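Long-range contacts in putative peptide binding protein (Ruminococcus gnavus, PDB 3NOH), which probably binds peptides through a fold resembling that of periplasmic binding proteins, although its function is not established: residues Ser22-Met27 against Ala128-Leu133; Phe62-Ser67 against Ala112-Ser117. One frame throughout, in Å; residues are numbered along the deposited sequence. Where two conformers were deposited one is given.

How the interactions relate
The two contacts are successive seams of one five-stranded sheet, their centres about 9 Å apart. Interaction 1 is antiparallel and joins Ser22-Met27 to the outermost strand; interaction 2 is parallel and lies deeper in the chain. Between them, strand 22-27 runs antiparallel beside strand 112-116. Probable hydrogen bonds close this intervening seam, Ile24 N to Ser115 O and Cys26 O to Phe113 N, each 2.8 Å. Ala112 CB also packs on Cys26 O, at 3.4 Å. Strand 22-27 thus bonds on both flanks, and both segments of interaction 2 belong to the excursion between the partners of interaction 1.

Interaction 1 (Ser22-Met27 against Ala128-Leu133); sequences SYIFCM and ADYIIL
Tyr23 O receives the shortest hydrogen bond of this contact, from Leu133 N at 2.7 Å, and a CA-H...O approach from Ile132 CA at 3.3 Å joins it there. The amide comes in tilted 34° from the carbonyl plane, yet its N-H is almost straight on the oxygen (175°). The reverse bond, Tyr23 N to Leu133 O, measures 2.9 Å and completes the first of three hydrogen-bonded antiparallel pairs; Phe25 with Ile131 and Met27 with Asp129 are the others. Phe25 CB touches two branches of the opposite strand, Ile131 CG2 (3.9 Å) and Leu133 CD1 (4.0 Å). With Phe25 CG anti to the backbone N (chi1 175°), the ring is carried away from the partner strand, and Ile131 CG2 meets its edge. Met27, a selenomethionine, and Asp129 run alongside each other, but the carboxylate turns to Arg40 and Lys44 for its salt bridges. On the other face Cys26 SG comes to 3.3 Å from Ala128 CB, and Cys26 CB packs on Tyr130 CB at 3.8 Å, while the phenol ring slants past Ile24 CG2. Helix 37-47 packs on the Phe25 face, at Met27, Ile131 and Leu133, and Leu125 of helix 122-126 lies against Ile24, Cys26 and Tyr130 on the other. The order 90-96, 61-67, 112-116, 22-27, 129-134, with 22-27 reversed, is consistent with the sheet of type II periplasmic binding protein domains.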
loop_
_atom_site.group_PDB
_atom_site.type_symbol
_atom_site.label_atom_id
_atom_site.label_comp_id
_atom_site.label_asym_id
_atom_site.label_seq_id
_atom_site.Cartn_x
_atom_site.Cartn_y
_atom_site.Cartn_z
ATOM N N SER A 22 -5.946 -11.591 -6.107
ATOM C CA SER A 22 -5.108 -11.191 -4.976
ATOM C C SER A 22 -4.391 -9.928 -5.282
ATOM O O SER A 22 -3.969 -9.691 -6.411
ATOM C CB SER A 22 -4.034 -12.287 -4.705
ATOM O OG SER A 22 -4.625 -13.461 -4.237
ATOM N N TYR A 23 -4.247 -9.110 -4.251
ATOM C CA TYR A 23 -3.495 -7.898 -4.306
ATOM C C TYR A 23 -2.560 -7.912 -3.153
ATOM O O TYR A 23 -2.707 -8.698 -2.196
ATOM C CB TYR A 23 -4.437 -6.686 -4.197
ATOM C CG TYR A 23 -5.342 -6.571 -5.381
ATOM C CD1 TYR A 23 -6.487 -7.330 -5.444
ATOM C CD2 TYR A 23 -5.040 -5.712 -6.448
ATOM C CE1 TYR A 23 -7.318 -7.284 -6.575
ATOM C CE2 TYR A 23 -5.858 -5.654 -7.563
ATOM C CZ TYR A 23 -6.984 -6.441 -7.625
ATOM O OH TYR A 23 -7.829 -6.362 -8.728
ATOM N N ILE A 24 -1.576 -7.027 -3.274
ATOM C CA ILE A 24 -0.704 -6.772 -2.163
ATOM C C ILE A 24 -0.640 -5.332 -1.755
ATOM O O ILE A 24 -0.721 -4.435 -2.591
ATOM C CB ILE A 24 0.693 -7.314 -2.376
ATOM C CG1 ILE A 24 1.402 -6.657 -3.525
ATOM C CG2 ILE A 24 0.717 -8.871 -2.496
ATOM C CD1 ILE A 24 2.948 -6.982 -3.408
ATOM N N PHE A 25 -0.557 -5.140 -0.424
ATOM C CA PHE A 25 -0.190 -3.890 0.185
ATOM C C PHE A 25 1.195 -4.064 0.736
ATOM O O PHE A 25 1.388 -4.891 1.626
ATOM C CB PHE A 25 -1.173 -3.446 1.259
ATOM C CG PHE A 25 -0.753 -2.215 1.997
ATOM C CD1 PHE A 25 -0.740 -1.001 1.368
ATOM C CD2 PHE A 25 -0.363 -2.292 3.347
ATOM C CE1 PHE A 25 -0.335 0.128 2.031
ATOM C CE2 PHE A 25 0.021 -1.132 4.016
ATOM C CZ PHE A 25 0.048 0.053 3.354
ATOM N N CYS A 26 2.149 -3.268 0.221
ATOM C CA CYS A 26 3.559 -3.535 0.451
ATOM C C CYS A 26 4.220 -2.252 0.983
ATOM O O CYS A 26 4.038 -1.178 0.404
ATOM C CB CYS A 26 4.236 -3.987 -0.881
ATOM S SG CYS A 26 5.925 -4.516 -0.648
HETATM N N MSE A 27 4.996 -2.393 2.067
HETATM C CA MSE A 27 5.702 -1.287 2.717
HETATM C C MSE A 27 7.187 -1.545 2.665
HETATM O O MSE A 27 7.637 -2.690 2.836
HETATM C CB MSE A 27 5.249 -1.154 4.195
HETATM C CG MSE A 27 3.794 -0.747 4.324
HETATM SE SE MSE A 27 3.158 -0.969 6.099
HETATM C CE MSE A 27 2.955 -2.905 5.998
ATOM N N ALA A 128 10.740 -6.648 1.302
ATOM C CA ALA A 128 9.692 -5.749 1.762
ATOM C C ALA A 128 8.857 -6.377 2.880
ATOM O O ALA A 128 9.129 -7.491 3.320
ATOM C CB ALA A 128 8.825 -5.399 0.617
ATOM N N ASP A 129 7.873 -5.627 3.354
ATOM C CA ASP A 129 6.925 -6.090 4.364
ATOM C C ASP A 129 5.544 -5.919 3.758
ATOM O O ASP A 129 5.063 -4.786 3.565
ATOM C CB ASP A 129 7.045 -5.320 5.660
ATOM C CG ASP A 129 6.156 -5.912 6.781
ATOM O OD1 ASP A 129 5.750 -7.087 6.676
ATOM O OD2 ASP A 129 5.827 -5.197 7.749
ATOM N N TYR A 130 4.895 -7.045 3.423
ATOM C CA TYR A 130 3.609 -6.935 2.751
ATOM C C TYR A 130 2.539 -7.878 3.283
ATOM O O TYR A 130 2.809 -8.794 4.073
ATOM C CB TYR A 130 3.775 -7.115 1.216
ATOM C CG TYR A 130 4.151 -8.472 0.820
ATOM C CD1 TYR A 130 5.484 -8.899 0.813
ATOM C CD2 TYR A 130 3.144 -9.439 0.566
ATOM C CE1 TYR A 130 5.806 -10.210 0.472
ATOM C CE2 TYR A 130 3.451 -10.735 0.257
ATOM C CZ TYR A 130 4.758 -11.133 0.231
ATOM O OH TYR A 130 5.037 -12.389 -0.144
ATOM N N ILE A 131 1.303 -7.583 2.865
ATOM C CA ILE A 131 0.134 -8.382 3.161
ATOM C C ILE A 131 -0.663 -8.634 1.879
ATOM O O ILE A 131 -0.773 -7.736 1.025
ATOM C CB ILE A 131 -0.723 -7.704 4.268
ATOM C CG1 ILE A 131 -1.900 -8.540 4.671
ATOM C CG2 ILE A 131 -1.225 -6.312 3.853
ATOM C CD1 ILE A 131 -2.515 -8.049 6.026
ATOM N N ILE A 132 -1.156 -9.863 1.734
ATOM C CA ILE A 132 -2.043 -10.247 0.629
ATOM C C ILE A 132 -3.465 -9.908 1.017
ATOM O O ILE A 132 -3.919 -10.236 2.134
ATOM C CB ILE A 132 -1.973 -11.740 0.254
ATOM C CG1 ILE A 132 -0.695 -12.062 -0.493
ATOM C CG2 ILE A 132 -3.140 -12.161 -0.637
ATOM C CD1 ILE A 132 -0.474 -13.512 -0.651
ATOM N N LEU A 133 -4.124 -9.208 0.098
ATOM C CA LEU A 133 -5.493 -8.737 0.236
ATOM C C LEU A 133 -6.299 -9.469 -0.816
ATOM O O LEU A 133 -5.840 -9.638 -1.933
ATOM C CB LEU A 133 -5.575 -7.252 -0.040
ATOM C CG LEU A 133 -4.719 -6.336 0.811
ATOM C CD1 LEU A 133 -4.751 -4.924 0.257
ATOM C CD2 LEU A 133 -5.223 -6.454 2.282
#

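Interaction 2 (Phe62-Ser67 against Ala112-Ser117); sequences FDIYVS and AFLSES
Ala112 and Ile64 mark the tightly packed end of this parallel contact, where the Ala112 methyl is packed among Asp63 O, Phe62 and Ile64. Ala112 CB lies 3.7 Å from Asp63 O and meets the Phe62 ring obliquely, 4.0 Å from CD2. Ala112 O takes the hydrogen bond of Tyr65 N (2.9 Å) and a CA-H...O approach from Ile64 CA; the bond of Ala112 N to Asp63 O is weak. Farther along, Leu114 N reaches Tyr65 O at 3.0 Å, with a C=O...N angle of 175°. With chi1 of Ile64 at -60°, CG1 lies beside the backbone N, which leaves CG2 anti to it and directed at Leu114, where it touches CD1 at 3.9 Å, the two side chains crossing at a slant. On the opposite face the side chains of Tyr65 and Phe113 meet through their CB atoms, 4.0 Å apart, and the rings lead away, to Tyr96 and Tyr110. Beyond Leu114 the strands part. There a water donates to Leu114 O and accepts from Ser67 N, 2.8 Å each, bridging the two backbones. Helix 71-86 packs on Leu114 and Val66; on the other face, Arg104 of helix 98-107 bonds Tyr65 OH. Strand 90-96 flanks the Phe62-Ser67 side and strand 22-27 the Ala112-Ser117 side, which puts this pair inside the sheet.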
loop_
_atom_site.group_PDB
_atom_site.type_symbol
_atom_site.label_atom_id
_atom_site.label_comp_id
_atom_site.label_asym_id
_atom_site.label_seq_id
_atom_site.Cartn_x
_atom_site.Cartn_y
_atom_site.Cartn_z
ATOM N N PHE A 62 2.759 9.162 4.546
ATOM C CA PHE A 62 3.464 8.348 3.551
ATOM C C PHE A 62 2.666 8.276 2.275
ATOM O O PHE A 62 1.466 8.566 2.254
ATOM C CB PHE A 62 3.829 6.936 4.065
ATOM C CG PHE A 62 2.648 6.051 4.356
ATOM C CD1 PHE A 62 2.001 6.123 5.597
ATOM C CD2 PHE A 62 2.159 5.178 3.409
ATOM C CE1 PHE A 62 0.883 5.315 5.839
ATOM C CE2 PHE A 62 1.047 4.345 3.679
ATOM C CZ PHE A 62 0.418 4.423 4.891
ATOM N N ASP A 63 3.344 7.941 1.196
ATOM C CA ASP A 63 2.711 7.809 -0.094
ATOM C C ASP A 63 2.450 6.337 -0.396
ATOM O O ASP A 63 3.243 5.432 -0.064
ATOM C CB ASP A 63 3.605 8.414 -1.187
ATOM C CG ASP A 63 3.826 9.923 -1.027
ATOM O OD1 ASP A 63 3.008 10.580 -0.395
ATOM O OD2 ASP A 63 4.865 10.425 -1.552
ATOM N N ILE A 64 1.387 6.092 -1.152
ATOM C CA ILE A 64 1.101 4.786 -1.703
ATOM C C ILE A 64 1.121 4.868 -3.224
ATOM O O ILE A 64 0.359 5.628 -3.818
ATOM C CB ILE A 64 -0.291 4.240 -1.274
ATOM C CG1 ILE A 64 -0.339 4.132 0.253
ATOM C CG2 ILE A 64 -0.548 2.864 -1.931
ATOM C CD1 ILE A 64 -1.718 3.787 0.857
ATOM N N TYR A 65 1.993 4.131 -3.874
ATOM C CA TYR A 65 2.042 4.074 -5.331
ATOM C C TYR A 65 1.093 3.018 -5.891
ATOM O O TYR A 65 0.816 2.015 -5.255
ATOM C CB TYR A 65 3.454 3.760 -5.815
ATOM C CG TYR A 65 4.521 4.750 -5.471
ATOM C CD1 TYR A 65 4.230 6.024 -5.063
ATOM C CD2 TYR A 65 5.854 4.394 -5.652
ATOM C CE1 TYR A 65 5.250 6.958 -4.782
ATOM C CE2 TYR A 65 6.867 5.292 -5.389
ATOM C CZ TYR A 65 6.561 6.577 -4.995
ATOM O OH TYR A 65 7.588 7.472 -4.713
ATOM N N VAL A 66 0.588 3.255 -7.090
ATOM C CA VAL A 66 -0.344 2.351 -7.750
ATOM C C VAL A 66 -0.095 2.439 -9.250
ATOM O O VAL A 66 0.229 3.505 -9.748
ATOM C CB VAL A 66 -1.818 2.720 -7.418
ATOM C CG1 VAL A 66 -2.150 4.157 -7.854
ATOM C CG2 VAL A 66 -2.813 1.743 -8.056
ATOM N N SER A 67 -0.302 1.338 -9.977
ATOM C CA SER A 67 -0.162 1.418 -11.419
ATOM C C SER A 67 -1.356 2.173 -12.053
ATOM O O SER A 67 -2.539 1.898 -11.758
ATOM C CB SER A 67 -0.168 0.026 -12.004
ATOM O OG SER A 67 -0.267 0.077 -13.433
ATOM N N ALA A 112 5.230 2.983 0.195
ATOM C CA ALA A 112 4.257 1.860 0.140
ATOM C C ALA A 112 3.682 1.763 -1.263
ATOM O O ALA A 112 3.741 2.717 -2.036
ATOM C CB ALA A 112 3.130 1.980 1.199
ATOM N N PHE A 113 3.164 0.599 -1.627
ATOM C CA PHE A 113 2.420 0.466 -2.850
ATOM C C PHE A 113 1.310 -0.534 -2.733
ATOM O O PHE A 113 1.323 -1.427 -1.860
ATOM C CB PHE A 113 3.298 0.171 -4.091
ATOM C CG PHE A 113 3.951 -1.193 -4.130
ATOM C CD1 PHE A 113 3.268 -2.275 -4.636
ATOM C CD2 PHE A 113 5.244 -1.369 -3.669
ATOM C CE1 PHE A 113 3.856 -3.513 -4.710
ATOM C CE2 PHE A 113 5.845 -2.605 -3.740
ATOM C CZ PHE A 113 5.140 -3.696 -4.239
ATOM N N LEU A 114 0.373 -0.437 -3.668
ATOM C CA LEU A 114 -0.675 -1.433 -3.878
ATOM C C LEU A 114 -0.527 -2.004 -5.259
ATOM O O LEU A 114 -0.305 -1.255 -6.207
ATOM C CB LEU A 114 -2.042 -0.765 -3.787
ATOM C CG LEU A 114 -2.538 -0.426 -2.392
ATOM C CD1 LEU A 114 -3.654 0.637 -2.471
ATOM C CD2 LEU A 114 -3.018 -1.705 -1.673
ATOM N N SER A 115 -0.686 -3.307 -5.421
ATOM C CA SER A 115 -0.667 -3.868 -6.767
ATOM C C SER A 115 -1.391 -5.186 -6.818
ATOM O O SER A 115 -1.581 -5.883 -5.807
ATOM C CB SER A 115 0.774 -4.053 -7.309
ATOM O OG SER A 115 1.427 -5.168 -6.685
ATOM N N GLU A 116 -1.776 -5.567 -8.039
ATOM C CA GLU A 116 -2.091 -6.957 -8.330
ATOM C C GLU A 116 -0.906 -7.784 -7.831
ATOM O O GLU A 116 0.255 -7.350 -7.988
ATOM C CB GLU A 116 -2.271 -7.189 -9.842
ATOM C CG GLU A 116 -3.558 -6.580 -10.326
ATOM C CD GLU A 116 -3.968 -6.952 -11.761
ATOM O OE1 GLU A 116 -3.292 -7.770 -12.432
ATOM O OE2 GLU A 116 -5.108 -6.509 -12.111
ATOM N N SER A 117 -1.179 -8.942 -7.266
ATOM C CA SER A 117 -0.150 -9.699 -6.564
ATOM C C SER A 117 1.038 -10.073 -7.480
ATOM O O SER A 117 2.178 -10.122 -6.969
ATOM C CB SER A 117 -0.708 -10.940 -5.900
ATOM O OG SER A 117 -1.250 -11.841 -6.838
HETATM O O HOH W 1 -0.400 -1.238 -8.987
#